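Local coordinates for probable transcriptional regulator, TetR family protein (Rhodococcus sp., PDB 3BJB), which probably binds cis-regulatory DNA through an N-terminal helix-turn-helix domain and so regulates transcription, as expected of a TetR-family protein, at residues P155-E158 with D159-A162; I191-A194 with C195-L199; G53-I56 with G57-Y60; A22-V25 with R26-A30; R105-R108 with G109-R113. One frame throughout, in Å; residues are numbered along the deposited sequence.

Interaction 1: residues P155-E158 with D159-A162; sequences PTEE and DLTA. With SO4 (sulfate ion), chain M.
Thr-156 and Asp-159 form a capping box at the start of helix 157-179. The carboxylate oxygen OD2 of Asp-159 takes two bonds from the threonine: Thr-156 N reaches OD2 at 2.9 Å on its anti side, while Thr-156 OG1 sits above the carboxylate plane, 2.6 Å from OD2. Both donors come from the same face of that plane; gripping OD2 together, they probably limit how far the carboxylate can turn. With OG1 between its own backbone N and carbonyl carbon (chi1 58°), the threonine hydroxyl also faces the first turn, where Asp-159 N gives it a weak bond of 3.4 Å. The amides of Glu-157 and Glu-158 face a sulfate, probably from the crystallisation liquor: Glu-158 N donates to its O1 at 3.0 Å and Glu-157 N to its O4. An anion there is probably favoured by the partial positive charge of the helix N-terminus. One turn on, Glu-157 O accepts from Thr-161 N and, from above the carbonyl plane, from Thr-161 OG1 at 3.0 Å. Behind the cap, Asp-159 is buried against Ile-152, Leu-202 and Ser-203, and Leu-147 of helix 134-150 touches both Pro-155 and Leu-160. Leu-160 closes the apolar side of the turn: its CD2 lies beside the bent Glu-157 chain, and its CD1 meets Pro-155 CB at 3.4 Å.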
loop_
_atom_site.group_PDB
_atom_site.type_symbol
_atom_site.label_atom_id
_atom_site.label_comp_id
_atom_site.label_asym_id
_atom_site.label_seq_id
_atom_site.Cartn_x
_atom_site.Cartn_y
_atom_site.Cartn_z
ATOM N N PRO B 155 19.104 -18.142 2.917
ATOM C CA PRO B 155 17.827 -18.090 2.236
ATOM C C PRO B 155 17.838 -18.801 0.900
ATOM O O PRO B 155 18.687 -18.523 0.065
ATOM C CB PRO B 155 17.662 -16.600 1.999
ATOM C CG PRO B 155 18.374 -15.981 3.138
ATOM C CD PRO B 155 19.587 -16.790 3.254
ATOM N N THR B 156 16.913 -19.729 0.705
ATOM C CA THR B 156 16.631 -20.227 -0.633
ATOM C C THR B 156 15.828 -19.121 -1.304
ATOM O O THR B 156 15.237 -18.280 -0.614
ATOM C CB THR B 156 15.818 -21.550 -0.609
ATOM O OG1 THR B 156 14.575 -21.359 0.086
ATOM C CG2 THR B 156 16.617 -22.674 0.067
ATOM N N GLU B 157 15.793 -19.094 -2.633
ATOM C CA GLU B 157 15.003 -18.059 -3.326
ATOM C C GLU B 157 13.500 -18.159 -3.013
ATOM O O GLU B 157 12.808 -17.156 -2.927
ATOM C CB GLU B 157 15.259 -18.074 -4.840
ATOM C CG GLU B 157 16.741 -17.899 -5.252
ATOM C CD GLU B 157 17.543 -16.974 -4.313
ATOM O OE1 GLU B 157 17.351 -15.736 -4.363
ATOM O OE2 GLU B 157 18.386 -17.503 -3.538
ATOM N N GLU B 158 13.017 -19.378 -2.818
ATOM C CA GLU B 158 11.649 -19.626 -2.404
ATOM C C GLU B 158 11.301 -18.880 -1.098
ATOM O O GLU B 158 10.233 -18.267 -1.015
ATOM C CB GLU B 158 11.408 -21.128 -2.230
ATOM C CG GLU B 158 10.033 -21.573 -2.700
ATOM C CD GLU B 158 9.251 -22.316 -1.629
ATOM O OE1 GLU B 158 9.609 -23.492 -1.324
ATOM O OE2 GLU B 158 8.262 -21.707 -1.106
ATOM N N ASP B 159 12.202 -18.984 -0.107
ATOM C CA ASP B 159 12.203 -18.208 1.134
ATOM C C ASP B 159 12.156 -16.706 0.907
ATOM O O ASP B 159 11.374 -16.021 1.541
ATOM C CB ASP B 159 13.489 -18.455 1.911
ATOM C CG ASP B 159 13.590 -19.858 2.479
ATOM O OD1 ASP B 159 12.539 -20.403 2.894
ATOM O OD2 ASP B 159 14.735 -20.387 2.532
ATOM N N LEU B 160 13.043 -16.192 0.059
ATOM C CA LEU B 160 13.116 -14.753 -0.215
ATOM C C LEU B 160 11.796 -14.271 -0.816
ATOM O O LEU B 160 11.222 -13.242 -0.414
ATOM C CB LEU B 160 14.258 -14.478 -1.205
ATOM C CG LEU B 160 15.682 -14.110 -0.758
ATOM C CD1 LEU B 160 15.782 -13.998 0.754
ATOM C CD2 LEU B 160 16.776 -15.035 -1.339
ATOM N N THR B 161 11.326 -15.047 -1.783
ATOM C CA THR B 161 10.056 -14.819 -2.456
ATOM C C THR B 161 8.948 -14.751 -1.416
ATOM O O THR B 161 8.274 -13.721 -1.307
ATOM C CB THR B 161 9.821 -15.912 -3.555
ATOM O OG1 THR B 161 10.755 -15.711 -4.617
ATOM C CG2 THR B 161 8.423 -15.860 -4.126
ATOM N N ALA B 162 8.806 -15.805 -0.617
ATOM C CA ALA B 162 7.794 -15.851 0.468
ATOM C C ALA B 162 7.800 -14.600 1.336
ATOM O O ALA B 162 6.763 -13.991 1.578
ATOM C CB ALA B 162 7.955 -17.105 1.318
HETATM S S SO4 M . 15.826 -22.399 -4.406
HETATM O O1 SO4 M . 14.707 -21.715 -3.746
HETATM O O2 SO4 M . 15.852 -23.800 -3.969
HETATM O O3 SO4 M . 15.585 -22.380 -5.848
HETATM O O4 SO4 M . 17.090 -21.729 -4.079
#

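Interaction 2: residues I191-A194 with C195-L199; sequences IRRA and CDLLL
The last two turns of helix 184-198 bring Arg-193 and Leu-197 together on a face turned to the second subunit of the dimer. Arg-193 has CG anti to its backbone N (chi1 158°) and then bends at chi2 and chi3, which carries the chain forward along the helix to Leu-197. Leu-197 CD1 lies at the edge of the guanidinium, in its plane, 3.6 Å from Arg-193 NE, and also touches the arginine's CG and CD. Asp-196 stands across the same group, the carboxylate and guanidinium planes 79° apart. Its OD2 is 4.1 Å from Arg-193 NH2 and well out of the guanidinium plane, a proximity of opposite charges with no N-H aimed at it. Arg-192 is committed elsewhere, in a salt bridge to Asp-97. The buried side of the turn rests on helix 157-179, with Ala-194 on Leu-169 and Cys-195 on Leu-166. From the second subunit, Leu-165 packs on Arg-193 and Ala-194, and Leu-198 on both Leu-197 and its own counterpart, consistent with the helical dimer interface of TetR proteins. The helical backbone bonds run through these residues, Leu-197 N bonding Arg-193 O at 2.8 Å and Leu-198 N bonding Ala-194 O at 2.6 Å.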
loop_
_atom_site.group_PDB
_atom_site.type_symbol
_atom_site.label_atom_id
_atom_site.label_comp_id
_atom_site.label_asym_id
_atom_site.label_seq_id
_atom_site.Cartn_x
_atom_site.Cartn_y
_atom_site.Cartn_z
ATOM N N ILE B 191 -2.154 -10.720 9.883
ATOM C CA ILE B 191 -0.742 -10.964 9.765
ATOM C C ILE B 191 -0.385 -12.385 10.247
ATOM O O ILE B 191 0.536 -12.996 9.723
ATOM C CB ILE B 191 0.059 -9.905 10.458
ATOM C CG1 ILE B 191 -0.149 -8.558 9.741
ATOM C CG2 ILE B 191 1.512 -10.283 10.450
ATOM C CD1 ILE B 191 -0.195 -7.320 10.667
ATOM N N ARG B 192 -1.130 -12.946 11.194
ATOM C CA ARG B 192 -0.780 -14.299 11.630
ATOM C C ARG B 192 -1.099 -15.360 10.596
ATOM O O ARG B 192 -0.248 -16.197 10.261
ATOM C CB ARG B 192 -1.406 -14.644 12.981
ATOM C CG ARG B 192 -1.214 -16.099 13.365
ATOM C CD ARG B 192 -0.721 -16.219 14.775
ATOM N NE ARG B 192 0.679 -16.660 14.843
ATOM C CZ ARG B 192 1.385 -16.759 15.977
ATOM N NH1 ARG B 192 2.656 -17.183 15.936
ATOM N NH2 ARG B 192 0.831 -16.412 17.150
ATOM N N ARG B 193 -2.322 -15.318 10.088
ATOM C CA ARG B 193 -2.791 -16.255 9.069
ATOM C C ARG B 193 -1.888 -16.220 7.830
ATOM O O ARG B 193 -1.523 -17.276 7.288
ATOM C CB ARG B 193 -4.243 -15.927 8.733
ATOM C CG ARG B 193 -4.736 -16.405 7.391
ATOM C CD ARG B 193 -5.733 -17.550 7.478
ATOM N NE ARG B 193 -5.067 -18.784 7.805
ATOM C CZ ARG B 193 -5.085 -19.333 9.007
ATOM N NH1 ARG B 193 -5.763 -18.748 9.992
ATOM N NH2 ARG B 193 -4.433 -20.480 9.210
ATOM N N ALA B 194 -1.505 -15.011 7.418
ATOM C CA ALA B 194 -0.562 -14.803 6.332
ATOM C C ALA B 194 0.782 -15.457 6.601
ATOM O O ALA B 194 1.254 -16.235 5.788
ATOM C CB ALA B 194 -0.393 -13.334 6.033
ATOM N N CYS B 195 1.387 -15.195 7.749
ATOM C CA CYS B 195 2.597 -15.944 8.124
ATOM C C CYS B 195 2.489 -17.461 7.939
ATOM O O CYS B 195 3.404 -18.094 7.423
ATOM C CB CYS B 195 3.001 -15.626 9.555
ATOM S SG CYS B 195 3.686 -14.007 9.646
ATOM N N ASP B 196 1.367 -18.025 8.367
ATOM C CA ASP B 196 1.173 -19.474 8.363
ATOM C C ASP B 196 1.005 -19.955 6.940
ATOM O O ASP B 196 1.517 -21.032 6.545
ATOM C CB ASP B 196 -0.090 -19.853 9.132
ATOM C CG ASP B 196 0.034 -19.633 10.639
ATOM O OD1 ASP B 196 1.108 -19.199 11.130
ATOM O OD2 ASP B 196 -0.966 -19.892 11.346
ATOM N N LEU B 197 0.272 -19.159 6.167
ATOM C CA LEU B 197 0.042 -19.520 4.794
ATOM C C LEU B 197 1.314 -19.324 3.973
ATOM O O LEU B 197 1.805 -20.294 3.337
ATOM C CB LEU B 197 -1.177 -18.783 4.233
ATOM C CG LEU B 197 -2.444 -19.361 4.873
ATOM C CD1 LEU B 197 -3.680 -18.622 4.442
ATOM C CD2 LEU B 197 -2.614 -20.897 4.630
ATOM N N LEU B 198 1.870 -18.109 4.020
ATOM C CA LEU B 198 2.993 -17.745 3.154
ATOM C C LEU B 198 4.283 -18.453 3.468
ATOM O O LEU B 198 5.039 -18.746 2.550
ATOM C CB LEU B 198 3.253 -16.242 3.108
ATOM C CG LEU B 198 2.223 -15.438 2.295
ATOM C CD1 LEU B 198 2.126 -13.975 2.670
ATOM C CD2 LEU B 198 2.493 -15.570 0.814
ATOM N N LEU B 199 4.528 -18.746 4.746
ATOM C CA LEU B 199 5.836 -19.285 5.165
ATOM C C LEU B 199 5.900 -20.774 5.504
ATOM O O LEU B 199 6.792 -21.192 6.246
ATOM C CB LEU B 199 6.404 -18.469 6.335
ATOM C CG LEU B 199 6.437 -16.949 6.226
ATOM C CD1 LEU B 199 6.842 -16.388 7.581
ATOM C CD2 LEU B 199 7.386 -16.495 5.112
#

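Interaction 3: residues G53-I56 with G57-Y60; sequences GVAI and GTLY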
loop_
_atom_site.group_PDB
_atom_site.type_symbol
_atom_site.label_atom_id
_atom_site.label_comp_id
_atom_site.label_asym_id
_atom_site.label_seq_id
_atom_site.Cartn_x
_atom_site.Cartn_y
_atom_site.Cartn_z
ATOM N N GLY B 53 18.156 22.756 12.137
ATOM C CA GLY B 53 19.106 23.870 12.236
ATOM C C GLY B 53 20.130 23.865 11.123
ATOM O O GLY B 53 21.324 23.977 11.383
ATOM N N VAL B 54 19.655 23.717 9.888
ATOM C CA VAL B 54 20.519 23.628 8.705
ATOM C C VAL B 54 19.996 24.516 7.566
ATOM O O VAL B 54 18.837 24.966 7.606
ATOM C CB VAL B 54 20.657 22.161 8.199
ATOM C CG1 VAL B 54 21.289 21.273 9.260
ATOM C CG2 VAL B 54 19.306 21.593 7.761
ATOM N N ALA B 55 20.848 24.770 6.564
ATOM C CA ALA B 55 20.442 25.477 5.344
ATOM C C ALA B 55 19.545 24.579 4.485
ATOM O O ALA B 55 19.762 23.356 4.429
ATOM C CB ALA B 55 21.650 25.906 4.555
ATOM N N ILE B 56 18.550 25.189 3.823
ATOM C CA ILE B 56 17.612 24.459 2.943
ATOM C C ILE B 56 18.373 23.690 1.845
ATOM O O ILE B 56 18.009 22.565 1.496
ATOM C CB ILE B 56 16.482 25.390 2.357
ATOM C CG1 ILE B 56 15.468 24.610 1.512
ATOM C CG2 ILE B 56 17.072 26.488 1.481
ATOM C CD1 ILE B 56 14.422 23.779 2.277
ATOM N N GLY B 57 19.440 24.306 1.332
ATOM C CA GLY B 57 20.307 23.688 0.331
ATOM C C GLY B 57 21.108 22.526 0.884
ATOM O O GLY B 57 21.474 21.613 0.137
ATOM N N THR B 58 21.389 22.570 2.188
ATOM C CA THR B 58 22.106 21.499 2.873
ATOM C C THR B 58 21.169 20.293 2.950
ATOM O O THR B 58 21.539 19.162 2.631
ATOM C CB THR B 58 22.607 21.945 4.304
ATOM O OG1 THR B 58 23.670 22.907 4.203
ATOM C CG2 THR B 58 23.093 20.744 5.113
ATOM N N LEU B 59 19.931 20.568 3.340
ATOM C CA LEU B 59 18.892 19.563 3.421
ATOM C C LEU B 59 18.571 18.948 2.055
ATOM O O LEU B 59 18.317 17.729 1.950
ATOM C CB LEU B 59 17.627 20.162 4.053
ATOM C CG LEU B 59 16.429 19.227 4.328
ATOM C CD1 LEU B 59 16.609 18.386 5.596
ATOM C CD2 LEU B 59 15.170 20.031 4.398
ATOM N N TYR B 60 18.563 19.779 1.016
ATOM C CA TYR B 60 18.145 19.311 -0.306
ATOM C C TYR B 60 19.241 18.437 -0.886
ATOM O O TYR B 60 18.983 17.379 -1.476
ATOM C CB TYR B 60 17.771 20.476 -1.231
ATOM C CG TYR B 60 16.308 20.851 -1.183
ATOM C CD1 TYR B 60 15.901 22.133 -0.804
ATOM C CD2 TYR B 60 15.314 19.923 -1.520
ATOM C CE1 TYR B 60 14.543 22.486 -0.769
ATOM C CE2 TYR B 60 13.948 20.269 -1.486
ATOM C CZ TYR B 60 13.588 21.551 -1.110
ATOM O OH TYR B 60 12.268 21.884 -1.054
#
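Ile-56 and Tyr-60 lie side by side, pointing the same way, at the start of the helix 56-62, which is the second helix of the predicted helix-turn-helix. Starting at Ile-56 CB, the side chain has CB and the CG2 branch beside Gly-57 N, as the geometry of adjacent residues dictates. The other branch, CG1, stands anti to the backbone N (chi1 -177°) and is carried to the tyrosine ring, 3.3 Å from Tyr-60 CE1. At the tip, CD1 touches the same CE1 and comes to 4.4 Å from Leu-59 CD2. Met-45 of helix 45-51 touches Ile-56, Leu-59 and Tyr-60 alike, joining the two helices of the motif. Before the helix, Val-54 CG2 packs on Leu-59 CB, and Ala-55 occupies the N-cap position. Its carbonyl accepts a bond from Leu-59 N at 3.0 Å and a weak one from Thr-58 N. In this family the second helix of the motif is the one that usually enters the major groove, so the exposed Tyr-60 probably lies close to DNA in the bound state. The helix's next backbone bond, Tyr-60 N to Ile-56 O, measures 2.9 Å.

Interaction 4: residues A22-V25 with R26-A30; sequences ARHV and RMLEA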
loop_
_atom_site.group_PDB
_atom_site.type_symbol
_atom_site.label_atom_id
_atom_site.label_comp_id
_atom_site.label_asym_id
_atom_site.label_seq_id
_atom_site.Cartn_x
_atom_site.Cartn_y
_atom_site.Cartn_z
ATOM N N ALA B 22 25.893 13.576 12.805
ATOM C CA ALA B 22 25.099 14.352 13.768
ATOM C C ALA B 22 24.229 15.348 13.019
ATOM O O ALA B 22 23.091 15.618 13.420
ATOM C CB ALA B 22 26.006 15.085 14.764
ATOM N N ARG B 23 24.788 15.905 11.942
ATOM C CA ARG B 23 24.030 16.686 10.980
ATOM C C ARG B 23 22.910 15.812 10.408
ATOM O O ARG B 23 21.741 16.205 10.405
ATOM C CB ARG B 23 24.947 17.162 9.857
ATOM C CG ARG B 23 24.378 18.301 9.053
ATOM C CD ARG B 23 25.073 18.463 7.707
ATOM N NE ARG B 23 26.372 19.115 7.827
ATOM C CZ ARG B 23 26.565 20.432 7.854
ATOM N NH1 ARG B 23 25.536 21.270 7.769
ATOM N NH2 ARG B 23 27.805 20.908 7.960
ATOM N N HIS B 24 23.278 14.617 9.946
ATOM C CA HIS B 24 22.318 13.676 9.403
ATOM C C HIS B 24 21.228 13.328 10.411
ATOM O O HIS B 24 20.035 13.293 10.054
ATOM C CB HIS B 24 23.004 12.412 8.903
ATOM C CG HIS B 24 22.232 11.694 7.843
ATOM N ND1 HIS B 24 22.540 11.792 6.501
ATOM C CD2 HIS B 24 21.144 10.887 7.922
ATOM C CE1 HIS B 24 21.682 11.067 5.801
ATOM N NE2 HIS B 24 20.824 10.509 6.640
ATOM N N VAL B 25 21.624 13.098 11.661
ATOM C CA VAL B 25 20.667 12.731 12.714
ATOM C C VAL B 25 19.579 13.788 12.970
ATOM O O VAL B 25 18.396 13.437 12.989
ATOM C CB VAL B 25 21.364 12.319 14.046
ATOM C CG1 VAL B 25 20.461 12.581 15.269
ATOM C CG2 VAL B 25 21.794 10.855 13.992
ATOM N N ARG B 26 19.973 15.056 13.162
ATOM C CA ARG B 26 19.015 16.149 13.445
ATOM C C ARG B 26 17.987 16.373 12.329
ATOM O O ARG B 26 16.851 16.810 12.578
ATOM C CB ARG B 26 19.745 17.468 13.720
ATOM C CG ARG B 26 20.545 17.444 14.984
ATOM C CD ARG B 26 20.803 18.828 15.539
ATOM N NE ARG B 26 21.738 18.729 16.669
ATOM C CZ ARG B 26 23.004 19.150 16.645
ATOM N NH1 ARG B 26 23.483 19.739 15.549
ATOM N NH2 ARG B 26 23.780 18.994 17.719
HETATM N N MSE B 27 18.417 16.096 11.099
HETATM C CA MSE B 27 17.570 16.195 9.923
HETATM C C MSE B 27 16.442 15.205 10.052
HETATM O O MSE B 27 15.289 15.611 10.025
HETATM C CB MSE B 27 18.384 16.000 8.640
HETATM C CG MSE B 27 19.375 17.147 8.419
HETATM SE SE MSE B 27 20.127 17.332 6.621
HETATM C CE MSE B 27 21.913 16.547 6.960
ATOM N N LEU B 28 16.796 13.926 10.239
ATOM C CA LEU B 28 15.855 12.826 10.535
ATOM C C LEU B 28 14.969 13.089 11.758
ATOM O O LEU B 28 13.734 12.874 11.721
ATOM C CB LEU B 28 16.620 11.520 10.732
ATOM C CG LEU B 28 17.024 10.657 9.524
ATOM C CD1 LEU B 28 17.202 11.437 8.239
ATOM C CD2 LEU B 28 18.281 9.831 9.811
ATOM N N GLU B 29 15.611 13.569 12.826
ATOM C CA GLU B 29 14.944 13.935 14.068
ATOM C C GLU B 29 13.766 14.840 13.765
ATOM O O GLU B 29 12.597 14.480 14.022
ATOM C CB GLU B 29 15.917 14.680 14.975
ATOM C CG GLU B 29 15.867 14.290 16.448
ATOM C CD GLU B 29 16.424 12.901 16.689
ATOM O OE1 GLU B 29 17.368 12.777 17.495
ATOM O OE2 GLU B 29 15.924 11.937 16.057
ATOM N N ALA B 30 14.091 15.990 13.177
ATOM C CA ALA B 30 13.137 17.053 12.894
ATOM C C ALA B 30 12.032 16.606 11.961
ATOM O O ALA B 30 10.878 17.012 12.124
ATOM C CB ALA B 30 13.846 18.239 12.306
#
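The imidazole of His-24 meets Leu-28 at its edge: Leu-28 CD2 lies near the ring plane, 3.6 Å from His-24 CD2, and Leu-28 CD1 stands 4.0 Å from the same ring carbon. Phe-63 also meets the imidazole, the two ring planes at about 65°, and it touches Leu-28 as well. The histidine gets there with CG anti to its backbone N (chi1 -155°), which sends the ring outward, where Leu-28 meets its edge. Replacing Leu-28 with an alanine would probably open a gap beside the imidazole edge and next to Phe-63, leaving the ring freer to turn. Next to it, Arg-23 and selenomethionine Met-27 make a second pair. Met-27 bends at chi3 so that its CE comes against the aliphatic part of the arginine, 3.7 Å from Arg-23 CG, while Met-27 CG rests 3.2 Å from Arg-23 O. On the exposed side Val-25 and Glu-29 run side by side, with Glu-29 OE1 3.8 Å from Val-25 CG1. The backbone bonds are uneven here: Glu-29 N to Val-25 O is 2.8 Å, whereas Leu-28 N to His-24 O is weak at 3.3 Å. Met-27 also packs on Ala-52, Leu-59 and Phe-63, and Arg-23 on Thr-58, as befits the first helix of a TetR DNA-binding domain, which backs the helix-turn-helix.

Interaction 5: residues R105-R108 with G109-R113; sequences RATR and GLLRR. With SO4 (sulfate ion), chain N.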
loop_
_atom_site.group_PDB
_atom_site.type_symbol
_atom_site.label_atom_id
_atom_site.label_comp_id
_atom_site.label_asym_id
_atom_site.label_seq_id
_atom_site.Cartn_x
_atom_site.Cartn_y
_atom_site.Cartn_z
ATOM N N ARG B 105 5.473 -6.657 16.508
ATOM C CA ARG B 105 6.235 -5.553 17.047
ATOM C C ARG B 105 6.245 -4.300 16.175
ATOM O O ARG B 105 6.051 -3.212 16.684
ATOM C CB ARG B 105 7.682 -5.991 17.259
ATOM C CG ARG B 105 8.547 -4.952 17.931
ATOM C CD ARG B 105 8.178 -4.842 19.383
ATOM N NE ARG B 105 8.756 -5.953 20.138
ATOM C CZ ARG B 105 10.028 -6.014 20.530
ATOM N NH1 ARG B 105 10.882 -5.020 20.252
ATOM N NH2 ARG B 105 10.438 -7.076 21.206
ATOM N N ALA B 106 6.491 -4.448 14.872
ATOM C CA ALA B 106 6.502 -3.302 13.971
ATOM C C ALA B 106 5.100 -2.671 13.813
ATOM O O ALA B 106 4.944 -1.443 13.912
ATOM C CB ALA B 106 7.061 -3.703 12.637
ATOM N N THR B 107 4.091 -3.514 13.583
ATOM C CA THR B 107 2.720 -3.064 13.452
ATOM C C THR B 107 2.368 -2.203 14.664
ATOM O O THR B 107 1.795 -1.100 14.529
ATOM C CB THR B 107 1.752 -4.252 13.398
ATOM O OG1 THR B 107 2.152 -5.192 12.367
ATOM C CG2 THR B 107 0.361 -3.767 13.122
ATOM N N ARG B 108 2.741 -2.693 15.849
ATOM C CA ARG B 108 2.381 -2.012 17.056
ATOM C C ARG B 108 3.052 -0.669 17.175
ATOM O O ARG B 108 2.364 0.328 17.363
ATOM C CB ARG B 108 2.603 -2.889 18.277
ATOM C CG ARG B 108 1.409 -3.806 18.506
ATOM C CD ARG B 108 1.758 -4.826 19.552
ATOM N NE ARG B 108 0.737 -5.862 19.589
ATOM C CZ ARG B 108 0.794 -6.939 20.345
ATOM N NH1 ARG B 108 -0.206 -7.795 20.319
ATOM N NH2 ARG B 108 1.831 -7.119 21.134
ATOM N N GLY B 109 4.364 -0.624 16.992
ATOM C CA GLY B 109 5.099 0.643 17.025
ATOM C C GLY B 109 4.784 1.649 15.933
ATOM O O GLY B 109 4.899 2.835 16.158
ATOM N N LEU B 110 4.392 1.182 14.754
ATOM C CA LEU B 110 3.831 2.041 13.708
ATOM C C LEU B 110 2.472 2.612 14.074
ATOM O O LEU B 110 2.238 3.823 13.938
ATOM C CB LEU B 110 3.677 1.269 12.397
ATOM C CG LEU B 110 4.533 1.568 11.156
ATOM C CD1 LEU B 110 5.989 1.801 11.478
ATOM C CD2 LEU B 110 4.430 0.372 10.246
ATOM N N LEU B 111 1.561 1.736 14.499
ATOM C CA LEU B 111 0.210 2.130 14.886
ATOM C C LEU B 111 0.196 3.066 16.084
ATOM O O LEU B 111 -0.793 3.738 16.288
ATOM C CB LEU B 111 -0.618 0.913 15.173
ATOM C CG LEU B 111 -1.586 0.272 14.170
ATOM C CD1 LEU B 111 -1.516 0.713 12.697
ATOM C CD2 LEU B 111 -1.348 -1.192 14.262
ATOM N N ARG B 112 1.290 3.136 16.849
ATOM C CA ARG B 112 1.384 4.045 18.003
ATOM C C ARG B 112 1.619 5.516 17.626
ATOM O O ARG B 112 1.392 6.403 18.436
ATOM C CB ARG B 112 2.520 3.630 18.946
ATOM C CG ARG B 112 2.321 2.346 19.775
ATOM C CD ARG B 112 3.172 2.396 21.091
ATOM N NE ARG B 112 4.567 1.919 21.009
ATOM C CZ ARG B 112 5.641 2.672 20.693
ATOM N NH1 ARG B 112 5.517 3.990 20.401
ATOM N NH2 ARG B 112 6.860 2.097 20.664
ATOM N N ARG B 113 2.147 5.766 16.431
ATOM C CA ARG B 113 2.255 7.115 15.877
ATOM C C ARG B 113 1.725 7.043 14.465
ATOM O O ARG B 113 2.502 6.817 13.517
ATOM C CB ARG B 113 3.691 7.641 15.885
ATOM C CG ARG B 113 4.356 7.577 17.256
ATOM C CD ARG B 113 5.715 6.914 17.130
ATOM N NE ARG B 113 6.789 7.899 17.133
ATOM C CZ ARG B 113 8.039 7.637 16.770
ATOM N NH1 ARG B 113 8.368 6.418 16.338
ATOM N NH2 ARG B 113 8.952 8.605 16.819
HETATM S S SO4 N . 0.428 -10.471 22.885
HETATM O O1 SO4 N . -0.235 -9.277 22.378
HETATM O O2 SO4 N . -0.343 -11.000 24.010
HETATM O O3 SO4 N . 0.488 -11.474 21.809
HETATM O O4 SO4 N . 1.762 -10.094 23.365
#
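Thr-107 turns its methyl CG2 anti to the backbone N, its OG1 being anti to the carbonyl carbon (chi1 -53°), and the methyl thereby runs beside Leu-111, one turn along. Leu-111 CD2 comes 3.3 Å from Thr-107 CG2 and 3.2 Å from Thr-107 O, the two side chains pointing the same way. The threonine hydroxyl is turned to other partners, bonding Leu-103 O and Trp-170 NE1. With Leu-111 cut back to an alanine, the Thr-107 methyl would probably lose its neighbour and a gap would open toward Leu-178 and Ile-184. All this lies in the last turns of helix 95-111, within the all-helical C-terminal domain of the TetR fold, where helices 157-179 and 184-198 pack on the Thr-107 side and Leu-110 meets Met-120 and Ile-121 of helix 114-126. On the exposed side Arg-108 stretches out from CG to NE and presents the edge of its guanidinium to a sulfate, probably from the crystallisation liquor. Arg-108 NH1 donates to the sulfate's O1 at 2.5 Å, NH2 more weakly to the same oxygen, and NH1 has a second partner in Glu-188. Arg-112 bends back at chi3, and one face of its guanidinium receives Gly-109 CA, 4.1 Å above the plane and offset toward the rim.

Along the chain the order is interaction 4, 3, 5, 1, 2. Interactions 4 and 3 lie in the DNA-binding end, centres 11 Å apart, and touch where Leu-59 CD1 meets Met-27 SE at 3.8 Å, joining helices 22-37 and 56-62. The other three belong to the C-terminal domain. Interactions 1 and 2 sit 15 Å apart between centres on successive helices, 157-179 and 184-198, meeting through Ala-162 and Leu-199, and both reach the second subunit. Interaction 5, on helix 95-111, is closest to the chain's centre and touches interaction 2 through Ile-191 and Thr-107. Centres of interactions 2 and 3 are about 44 Å apart, so the dimer contacts and the probable DNA-reading helix lie far apart.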